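Local atomic coordinates of acyl-CoA thioester hydrolase HI0827 (Haemophilus influenzae Rd KW20, PDB entry 3BJK), a protein that forms a hexameric, hotdog-fold trimer of dimers and probably hydrolyses acyl-coenzyme A thioesters with broad specificity. Residues C[58-63]-C[117-122]. The protein carries 1 engineered substitution. Sequence-based numbering, arbitrary orientation.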
# COMPACT_ATOMS: atom_id res chain seq x y z
N VAL C 58 -23.80 -2.16 -5.19
CA VAL C 58 -23.89 -3.61 -5.22
C VAL C 58 -23.01 -4.18 -4.13
O VAL C 58 -22.11 -3.48 -3.60
CB VAL C 58 -23.44 -4.26 -6.57
CG1 VAL C 58 -24.31 -3.79 -7.74
CG2 VAL C 58 -21.92 -4.10 -6.84
N VAL C 59 -23.27 -5.44 -3.78
CA VAL C 59 -22.26 -6.27 -3.07
C VAL C 59 -21.96 -7.54 -3.83
O VAL C 59 -22.81 -8.09 -4.53
CB VAL C 59 -22.72 -6.72 -1.63
CG1 VAL C 59 -22.70 -5.56 -0.66
CG2 VAL C 59 -24.06 -7.37 -1.68
N THR C 60 -20.75 -8.03 -3.69
CA THR C 60 -20.40 -9.37 -4.23
C THR C 60 -20.97 -10.39 -3.24
O THR C 60 -20.77 -10.26 -2.02
CB THR C 60 -18.87 -9.52 -4.36
OG1 THR C 60 -18.32 -8.37 -4.99
CG2 THR C 60 -18.53 -10.64 -5.17
N VAL C 61 -21.73 -11.37 -3.71
CA VAL C 61 -22.18 -12.46 -2.85
C VAL C 61 -21.48 -13.82 -3.13
O VAL C 61 -21.39 -14.67 -2.23
CB VAL C 61 -23.67 -12.63 -2.97
CG1 VAL C 61 -24.37 -11.28 -2.52
CG2 VAL C 61 -24.09 -13.06 -4.42
N ALA C 62 -21.05 -14.03 -4.37
CA ALA C 62 -20.41 -15.30 -4.77
C ALA C 62 -19.45 -15.16 -5.91
O ALA C 62 -19.57 -14.27 -6.76
CB ALA C 62 -21.48 -16.35 -5.16
N VAL C 63 -18.47 -16.06 -5.92
CA VAL C 63 -17.65 -16.31 -7.09
C VAL C 63 -17.66 -17.83 -7.26
O VAL C 63 -16.98 -18.56 -6.57
CB VAL C 63 -16.21 -15.83 -6.95
CG1 VAL C 63 -15.53 -15.94 -8.28
CG2 VAL C 63 -16.14 -14.40 -6.44
N ALA C 117 -13.22 -15.89 -14.25
CA ALA C 117 -14.05 -16.11 -13.08
C ALA C 117 -15.52 -15.81 -13.44
O ALA C 117 -15.82 -15.04 -14.37
CB ALA C 117 -13.58 -15.24 -11.96
N VAL C 118 -16.43 -16.36 -12.66
CA VAL C 118 -17.84 -15.95 -12.75
C VAL C 118 -18.29 -15.44 -11.38
O VAL C 118 -18.29 -16.21 -10.42
CB VAL C 118 -18.71 -17.14 -13.19
CG1 VAL C 118 -20.21 -16.72 -13.20
CG2 VAL C 118 -18.25 -17.62 -14.58
N PHE C 119 -18.63 -14.14 -11.34
CA PHE C 119 -19.01 -13.39 -10.14
C PHE C 119 -20.50 -13.24 -10.13
O PHE C 119 -21.11 -13.11 -11.19
CB PHE C 119 -18.45 -11.96 -10.16
CG PHE C 119 -16.99 -11.86 -9.73
CD1 PHE C 119 -15.97 -12.22 -10.59
CD2 PHE C 119 -16.67 -11.35 -8.49
CE1 PHE C 119 -14.66 -12.16 -10.16
CE2 PHE C 119 -15.41 -11.26 -8.09
CZ PHE C 119 -14.38 -11.67 -8.92
N THR C 120 -21.05 -13.22 -8.94
CA THR C 120 -22.44 -12.81 -8.70
C THR C 120 -22.48 -11.62 -7.70
O THR C 120 -21.95 -11.68 -6.58
CB THR C 120 -23.31 -13.98 -8.13
OG1 THR C 120 -23.06 -15.19 -8.86
CG2 THR C 120 -24.78 -13.60 -8.09
N PHE C 121 -23.20 -10.59 -8.12
CA PHE C 121 -23.39 -9.39 -7.33
C PHE C 121 -24.85 -9.23 -7.01
O PHE C 121 -25.69 -9.75 -7.71
CB PHE C 121 -22.98 -8.17 -8.17
CG PHE C 121 -21.57 -8.23 -8.64
CD1 PHE C 121 -20.54 -7.74 -7.84
CD2 PHE C 121 -21.26 -8.82 -9.84
CE1 PHE C 121 -19.25 -7.80 -8.23
CE2 PHE C 121 -19.92 -8.91 -10.24
CZ PHE C 121 -18.92 -8.37 -9.43
N VAL C 122 -25.14 -8.50 -5.94
CA VAL C 122 -26.49 -8.17 -5.59
C VAL C 122 -26.58 -6.65 -5.36
O VAL C 122 -25.76 -6.08 -4.66
CB VAL C 122 -26.97 -8.98 -4.36
CG1 VAL C 122 -28.36 -8.57 -3.93
CG2 VAL C 122 -26.92 -10.48 -4.70
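Val59 and Val122 form a hydrogen-bonded antiparallel pair, Val59 N to Val122 O 2.7 Å and Val122 N to Val59 O 2.8 Å, and further along a classic beta bulge sets both Val61 and Ala62 opposite Thr120. There Thr120 O accepts from Val61 N at 2.9 Å and, weakly, from Ala62 N at 3.3 Å, while Thr120 N returns a nearly straight bond to Ala62 O. At Val61 a helix-like psi of -28° breaks the extended run, and Val61 CG1 presses on Val122 CG2 at a tight 3.4 Å. Beta-branched Val59, Val122 and Thr120 suit their extended, partly exposed positions. On the face of Thr60, Val63, Phe119 and Phe121, Val63 has CG1 anti to the backbone N (chi1 -172°) and beside Val118 O, and its CG2 lies over the Phe119 ring in a CH-pi contact, 4.0 Å from the centroid. Thr60 CG2 meets that ring's edge; the Thr60 side chain lies beside Phe121, its OG1 3.4 Å from Phe121 CE1. The broad apolar rings fill the layer between sheet and helix 35-54, Phe119 on Met42 and Phe121 on Ala47 and Ala50. Strand 91-101 flanks 117-122, and through Val63 the sheet runs on, antiparallel, into a strand of the second subunit.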